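Local coordinates for PTS-dependent dihydroxyacetone kinase operon regulatory protein (Escherichia coli, PDB 4LRZ), which activates transcription of the dhaKLM dihydroxyacetone kinase operon from a sigma-70 promoter and represses its own expression, this chain being its N-terminal sensor domain, at residues F[36-41]-F[105-110]; F[69-74]-F[161-166]; F[250-255]-F[273-278]. All coordinates share one frame; numbering follows the deposited sequence.

Interaction 1 (F[36-41]-F[105-110]); sequences HQAQGV and GTYCAE
A single beta bridge between Gln37 and Thr106 joins the segment leading into helix 40-49 to the loop of the GAF domain that runs from helix 91-99 to helix 110-113. Two backbone hydrogen bonds frame it. Tyr107 N gives a nearly straight one to His36 O, 2.9 Å long, and Ala38 N gives a shorter one to Gly105 O, approaching from above the carbonyl plane. That same Gly105 O has a weaker CA-H...O contact with Gln37 CA, 3.2 Å away. A CB on Gly105 would run into Ala38 O, and at the backbone angles of Gly105 it would also be jammed against the carbonyl oxygen of the residue before. Water 1 extends the pairing, accepting from His36 N and donating to Tyr107 O.

On one side of this backbone pairing the His36 imidazole lies beside the Tyr107 phenol. The planes are 29° apart and the centroids 5.1 Å, an offset pair with little overlap whose closest atoms are the two CD2 carbons at 3.4 Å. His36 reaches there because its CG stands anti to the backbone N (chi1 -178°). Farther along the same phenol, Tyr107 CE2 meets Ala38 CB at 3.8 Å. Gln37 instead crosses Thr106, its CG 3.6 Å from Thr106 OG1, and its amide NE2 binds Asp104 O. Thr106 OG1 is itself bonded to Gly101 O and Asn103 N. Ile112 touches both the His36 and Tyr107 side chains, and Ile46 of helix 40-49 touches Tyr107.

The backbone thus supplies every direct hydrogen bond across this contact, while the side chains add van der Waals and ring contacts; no charged pair crosses between the segments, so the pairing probably rests mainly on peptide groups, with Gly105 fitting where a side chain would not.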
# COMPACT_ATOMS: atom_id res chain seq x y z
N HIS F 36 7.94 -0.68 35.10
CA HIS F 36 6.49 -0.70 35.08
C HIS F 36 6.20 -1.50 33.81
O HIS F 36 6.56 -1.08 32.71
CB HIS F 36 5.95 0.74 34.96
CG HIS F 36 4.45 0.83 34.98
ND1 HIS F 36 3.69 0.35 36.02
CD2 HIS F 36 3.58 1.34 34.08
CE1 HIS F 36 2.41 0.54 35.76
NE2 HIS F 36 2.32 1.15 34.59
N GLN F 37 5.56 -2.66 33.98
CA GLN F 37 5.56 -3.68 32.96
C GLN F 37 4.21 -4.31 32.91
O GLN F 37 3.76 -4.87 33.89
CB GLN F 37 6.60 -4.75 33.31
CG GLN F 37 7.08 -5.60 32.08
CD GLN F 37 7.91 -6.82 32.48
OE1 GLN F 37 8.64 -6.80 33.48
NE2 GLN F 37 7.79 -7.88 31.71
N ALA F 38 3.55 -4.22 31.76
CA ALA F 38 2.26 -4.89 31.59
C ALA F 38 2.46 -6.40 31.74
O ALA F 38 3.53 -6.93 31.46
CB ALA F 38 1.61 -4.54 30.27
N GLN F 39 1.40 -7.06 32.13
CA GLN F 39 1.50 -8.30 32.85
C GLN F 39 0.38 -9.25 32.47
O GLN F 39 -0.73 -8.80 32.17
CB GLN F 39 1.36 -7.95 34.34
CG GLN F 39 2.31 -8.68 35.28
CD GLN F 39 1.60 -9.16 36.56
OE1 GLN F 39 2.24 -9.42 37.59
NE2 GLN F 39 0.26 -9.29 36.49
N GLY F 40 0.67 -10.55 32.49
CA GLY F 40 -0.33 -11.61 32.36
C GLY F 40 -1.41 -11.36 31.32
O GLY F 40 -1.18 -11.57 30.11
N VAL F 41 -2.57 -10.87 31.79
CA VAL F 41 -3.79 -10.76 30.98
C VAL F 41 -3.92 -9.44 30.25
O VAL F 41 -4.21 -9.42 29.04
CB VAL F 41 -5.09 -11.07 31.82
CG1 VAL F 41 -6.26 -10.08 31.49
CG2 VAL F 41 -5.50 -12.55 31.62
N GLY F 105 6.20 -5.91 27.26
CA GLY F 105 5.31 -5.22 28.21
C GLY F 105 5.83 -4.09 29.07
O GLY F 105 5.03 -3.47 29.78
N THR F 106 7.14 -3.82 29.07
CA THR F 106 7.70 -2.68 29.80
C THR F 106 7.23 -1.39 29.11
O THR F 106 7.35 -1.27 27.87
CB THR F 106 9.23 -2.70 29.73
OG1 THR F 106 9.72 -3.82 30.46
CG2 THR F 106 9.86 -1.42 30.31
N TYR F 107 6.69 -0.46 29.89
CA TYR F 107 6.36 0.89 29.41
C TYR F 107 7.58 1.81 29.50
O TYR F 107 8.27 1.81 30.50
CB TYR F 107 5.23 1.51 30.25
CG TYR F 107 3.92 0.79 30.15
CD1 TYR F 107 3.02 1.11 29.15
CD2 TYR F 107 3.56 -0.21 31.09
CE1 TYR F 107 1.78 0.49 29.05
CE2 TYR F 107 2.32 -0.86 31.02
CZ TYR F 107 1.44 -0.50 29.96
OH TYR F 107 0.22 -1.09 29.79
N CYS F 108 7.80 2.60 28.47
CA CYS F 108 9.00 3.40 28.32
C CYS F 108 8.64 4.87 28.18
O CYS F 108 9.46 5.67 27.66
CB CYS F 108 9.75 2.98 27.03
SG CYS F 108 10.19 1.25 26.97
N ALA F 109 7.45 5.23 28.65
CA ALA F 109 7.03 6.63 28.75
C ALA F 109 8.12 7.52 29.32
O ALA F 109 9.01 7.07 30.05
CB ALA F 109 5.68 6.79 29.52
N GLU F 110 8.09 8.77 28.88
CA GLU F 110 9.02 9.77 29.30
C GLU F 110 8.90 9.97 30.80
O GLU F 110 9.90 10.26 31.46
CB GLU F 110 8.66 11.09 28.63
CG GLU F 110 9.64 12.19 28.89
CD GLU F 110 9.30 13.44 28.09
OE1 GLU F 110 8.23 14.02 28.34
OE2 GLU F 110 10.10 13.85 27.20
O HOH W 1 9.27 0.87 33.08

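Interaction 2 (F[69-74]-F[161-166]); sequences APRECA and IALACP
Arg71 and Leu163 cross at about a right angle, with guanidinium NH1 4.0 Å from Leu163 CD1. NH2 of the same group comes 3.6 Å from Cys165 SG, obliquely to the guanidinium plane, and Cys73 CB covers part of one face. Arg71 gets there with its CG anti to the backbone N (chi1 158°) and a bend at chi3 that brings the group to Leu163 and Cys165. NH2 forms a salt bridge with Asp174, at the start of helix 174-211, which also touches Leu163 and Cys165, so the aliphatic and sulfur contacts flank an ion pair. Arg71 also packs on Ala172 of the second subunit.

Cys73 and Cys165 meet through their CB atoms, 3.9 Å apart, with no bond between the sulfurs. The side chain of Glu72, the centre of an inverse gamma turn, crosses Pro166 at about a right angle, OE2 4.1 Å from Pro166 CG; separately, the backbone Glu72 O lies 3.3 Å from Pro166 CD. Next comes the true sheet pairing. Ala74 and Ala164 form an antiparallel hydrogen-bonded pair, Ala74 N to Ala164 O and Ala164 N to Ala74 O, each 2.8 Å; the bond from Ala74 N lies in the plane of the Ala164 carbonyl. Their methyls sit on one face of the sheet, CB to CB 4.4 Å.

This is where strand 74-79 begins its pairing with the central strand 157-166 of the GAF antiparallel sheet. Leu94 and Leu97 of helix 91-99 lie against Ala74, Phe145 of strand 143-151 against Ala164, and Thr178 of helix 174-211 against Leu163.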
# COMPACT_ATOMS: atom_id res chain seq x y z
N ALA F 69 22.96 -8.51 11.06
CA ALA F 69 23.76 -9.40 11.92
C ALA F 69 25.10 -9.72 11.23
O ALA F 69 25.10 -10.02 10.02
CB ALA F 69 22.98 -10.71 12.21
N PRO F 70 26.25 -9.67 11.96
CA PRO F 70 26.51 -9.48 13.40
C PRO F 70 26.69 -8.01 13.79
O PRO F 70 27.32 -7.24 13.05
CB PRO F 70 27.83 -10.23 13.63
CG PRO F 70 28.50 -10.30 12.21
CD PRO F 70 27.51 -9.78 11.19
N ARG F 71 26.16 -7.66 14.96
CA ARG F 71 26.07 -6.30 15.42
C ARG F 71 25.48 -6.34 16.85
O ARG F 71 24.57 -7.11 17.11
CB ARG F 71 25.16 -5.51 14.48
CG ARG F 71 24.58 -4.30 15.10
CD ARG F 71 24.28 -3.15 14.15
NE ARG F 71 24.53 -1.90 14.89
CZ ARG F 71 23.90 -0.75 14.70
NH1 ARG F 71 22.93 -0.64 13.79
NH2 ARG F 71 24.25 0.29 15.43
N GLU F 72 26.02 -5.55 17.76
CA GLU F 72 25.44 -5.43 19.12
C GLU F 72 24.28 -4.44 19.12
O GLU F 72 24.49 -3.24 19.34
CB GLU F 72 26.50 -4.99 20.14
CG GLU F 72 27.55 -6.06 20.53
CD GLU F 72 28.74 -5.50 21.34
OE1 GLU F 72 29.86 -5.47 20.77
OE2 GLU F 72 28.58 -5.09 22.52
N CYS F 73 23.07 -4.91 18.85
CA CYS F 73 21.93 -4.04 18.83
C CYS F 73 20.63 -4.80 19.01
O CYS F 73 20.60 -6.02 18.94
CB CYS F 73 21.87 -3.19 17.56
SG CYS F 73 21.15 -4.05 16.16
N ALA F 74 19.55 -4.07 19.26
CA ALA F 74 18.26 -4.66 19.50
C ALA F 74 17.26 -3.81 18.78
O ALA F 74 17.43 -2.58 18.65
CB ALA F 74 17.97 -4.65 20.99
N ILE F 161 8.95 2.37 16.13
CA ILE F 161 9.99 1.39 15.79
C ILE F 161 11.25 1.96 16.37
O ILE F 161 11.59 3.10 16.10
CB ILE F 161 10.20 1.21 14.24
CG1 ILE F 161 8.91 0.74 13.55
CG2 ILE F 161 11.35 0.19 13.92
CD1 ILE F 161 8.43 -0.68 13.94
N ALA F 162 11.97 1.15 17.12
CA ALA F 162 13.21 1.60 17.69
C ALA F 162 14.35 0.58 17.54
O ALA F 162 14.11 -0.64 17.43
CB ALA F 162 13.01 1.96 19.20
N LEU F 163 15.56 1.13 17.60
CA LEU F 163 16.80 0.43 17.55
C LEU F 163 17.67 0.92 18.72
O LEU F 163 17.94 2.11 18.85
CB LEU F 163 17.49 0.75 16.22
CG LEU F 163 18.86 0.17 15.88
CD1 LEU F 163 18.97 -0.02 14.36
CD2 LEU F 163 20.02 1.00 16.41
N ALA F 164 18.12 -0.03 19.56
CA ALA F 164 18.93 0.24 20.74
C ALA F 164 20.32 -0.36 20.53
O ALA F 164 20.42 -1.49 20.04
CB ALA F 164 18.30 -0.38 21.97
N CYS F 165 21.37 0.37 20.90
CA CYS F 165 22.74 -0.12 20.82
C CYS F 165 23.68 0.60 21.76
O CYS F 165 23.44 1.76 22.08
CB CYS F 165 23.29 -0.04 19.38
SG CYS F 165 23.70 1.60 18.72
N PRO F 166 24.77 -0.08 22.20
CA PRO F 166 25.80 0.63 22.98
C PRO F 166 26.20 1.91 22.27
O PRO F 166 26.33 1.93 21.04
CB PRO F 166 26.96 -0.37 23.07
CG PRO F 166 26.34 -1.70 22.93
CD PRO F 166 25.06 -1.53 22.10

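Interaction 3 (F[250-255]-F[273-278]); sequences ELLTLP and ATFESQ
One face of the Phe275 ring carries Pro255 CG, a CH-pi contact 4.2 Å from the centroid and 17° off the ring normal, while Leu254 CD2 comes at the edge, 4.2 Å from CE1. The ring belongs to strand 271-276, an outer strand, within this chain, of the antiparallel sheet of the PAS fold, and the proline stands at the N-cap position of helix 256-264. Phe275 CG is turned anti to its own carbonyl carbon (chi1 -66°), which brings the ring up beside the loop; Leu252 CD1 approaches it obliquely. Leu258 of that helix, Leu236 and Ile282 also touch the Phe275 side chain. Pro255 CG also lies 3.0 Å from Thr274 O. An alanine in place of Pro255 would lack CG and CD, which is likely to uncover this part of the Phe275 face and weaken the tie between the helix start and the strand.

Thr253 and Glu276 pair as a single, loose antiparallel bridge, Thr253 N 3.5 Å from Glu276 O, with no direct hydrogen bond between the segments. Thr253 CB is 4.1 Å from Glu276 OE2. Polar linkage comes from water 2, which donates to Leu251 O at 3.0 Å and accepts from Gln278 NE2 at 2.7 Å.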
# COMPACT_ATOMS: atom_id res chain seq x y z
N GLU F 250 -16.42 -16.22 -27.19
CA GLU F 250 -16.65 -17.65 -27.06
C GLU F 250 -17.75 -18.03 -26.06
O GLU F 250 -17.92 -19.20 -25.73
CB GLU F 250 -15.35 -18.45 -26.85
CG GLU F 250 -14.54 -18.11 -25.61
CD GLU F 250 -13.03 -18.31 -25.85
OE1 GLU F 250 -12.36 -18.91 -24.98
OE2 GLU F 250 -12.53 -17.86 -26.92
N LEU F 251 -18.52 -17.05 -25.59
CA LEU F 251 -19.66 -17.38 -24.75
C LEU F 251 -20.97 -17.36 -25.51
O LEU F 251 -21.74 -18.31 -25.45
CB LEU F 251 -19.73 -16.49 -23.51
CG LEU F 251 -18.74 -16.94 -22.42
CD1 LEU F 251 -18.63 -15.89 -21.33
CD2 LEU F 251 -19.08 -18.33 -21.84
N LEU F 252 -21.22 -16.28 -26.24
CA LEU F 252 -22.42 -16.19 -27.06
C LEU F 252 -22.17 -15.38 -28.32
O LEU F 252 -21.21 -14.60 -28.37
CB LEU F 252 -23.60 -15.62 -26.24
CG LEU F 252 -23.81 -14.12 -26.04
CD1 LEU F 252 -24.92 -13.95 -25.04
CD2 LEU F 252 -22.56 -13.42 -25.55
N THR F 253 -23.01 -15.57 -29.33
CA THR F 253 -22.91 -14.77 -30.55
C THR F 253 -23.82 -13.56 -30.44
O THR F 253 -25.01 -13.67 -30.12
CB THR F 253 -23.19 -15.58 -31.82
OG1 THR F 253 -22.22 -16.64 -31.91
CG2 THR F 253 -23.07 -14.70 -33.08
N LEU F 254 -23.23 -12.41 -30.68
CA LEU F 254 -23.91 -11.14 -30.54
C LEU F 254 -24.62 -10.73 -31.85
O LEU F 254 -24.09 -10.95 -32.94
CB LEU F 254 -22.91 -10.07 -30.09
CG LEU F 254 -22.53 -10.16 -28.61
CD1 LEU F 254 -21.12 -9.61 -28.35
CD2 LEU F 254 -23.58 -9.45 -27.75
N PRO F 255 -25.84 -10.16 -31.73
CA PRO F 255 -26.62 -9.69 -32.87
C PRO F 255 -25.87 -8.63 -33.70
O PRO F 255 -24.85 -8.10 -33.24
CB PRO F 255 -27.85 -9.03 -32.22
CG PRO F 255 -27.92 -9.58 -30.85
CD PRO F 255 -26.55 -9.97 -30.45
N ALA F 273 -33.62 -6.67 -29.68
CA ALA F 273 -32.47 -7.52 -30.04
C ALA F 273 -32.75 -9.02 -29.98
O ALA F 273 -33.48 -9.50 -29.09
CB ALA F 273 -31.25 -7.18 -29.19
N THR F 274 -32.12 -9.74 -30.92
CA THR F 274 -32.28 -11.18 -31.07
C THR F 274 -30.93 -11.88 -30.88
O THR F 274 -29.98 -11.61 -31.61
CB THR F 274 -32.86 -11.53 -32.47
OG1 THR F 274 -34.14 -10.90 -32.63
CG2 THR F 274 -33.05 -13.03 -32.64
N PHE F 275 -30.87 -12.80 -29.92
CA PHE F 275 -29.62 -13.51 -29.59
C PHE F 275 -29.57 -14.98 -30.04
O PHE F 275 -30.61 -15.59 -30.33
CB PHE F 275 -29.38 -13.48 -28.07
CG PHE F 275 -29.10 -12.12 -27.53
CD1 PHE F 275 -27.80 -11.67 -27.42
CD2 PHE F 275 -30.15 -11.30 -27.12
CE1 PHE F 275 -27.54 -10.41 -26.90
CE2 PHE F 275 -29.90 -10.04 -26.61
CZ PHE F 275 -28.59 -9.59 -26.50
N GLU F 276 -28.36 -15.53 -30.06
CA GLU F 276 -28.12 -16.96 -30.28
C GLU F 276 -27.25 -17.62 -29.18
O GLU F 276 -26.09 -17.25 -28.99
CB GLU F 276 -27.49 -17.19 -31.66
CG GLU F 276 -27.01 -18.64 -31.89
CD GLU F 276 -26.50 -18.89 -33.30
OE1 GLU F 276 -26.87 -19.95 -33.87
OE2 GLU F 276 -25.73 -18.05 -33.82
N SER F 277 -27.83 -18.60 -28.49
CA SER F 277 -27.12 -19.41 -27.49
C SER F 277 -27.11 -20.88 -27.93
O SER F 277 -28.19 -21.44 -28.16
CB SER F 277 -27.79 -19.28 -26.12
OG SER F 277 -28.13 -17.94 -25.83
N GLN F 278 -25.92 -21.48 -28.02
CA GLN F 278 -25.71 -22.84 -28.61
C GLN F 278 -26.85 -23.35 -29.52
O GLN F 278 -27.64 -24.23 -29.13
CB GLN F 278 -25.36 -23.90 -27.54
CG GLN F 278 -24.37 -23.47 -26.48
CD GLN F 278 -25.05 -23.13 -25.16
OE1 GLN F 278 -25.63 -24.00 -24.51
NE2 GLN F 278 -24.97 -21.86 -24.76
O HOH W 2 -24.53 -19.44 -25.89

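Overall arrangement
Interaction 2 and the 105-110 side of interaction 1 lie in the GAF domain; the centres of these two contacts are about 21 Å apart and their segments alternate along the chain. Helix 91-99 covers part of 2, and the loop following it supplies 105-110 to 1. Interaction 3 lies in the PAS fold, its centre about 67 Å from that of interaction 2, on the opposite side of the chain's centre. Interaction 2 is the buried one, with one antiparallel pair where a strand begins. The other two are partly buried: interaction 1 joins loops through direct backbone bonds, interaction 3 a loop and an outer strand through apolar packing round a phenylalanine. Each of these two includes a bridging water.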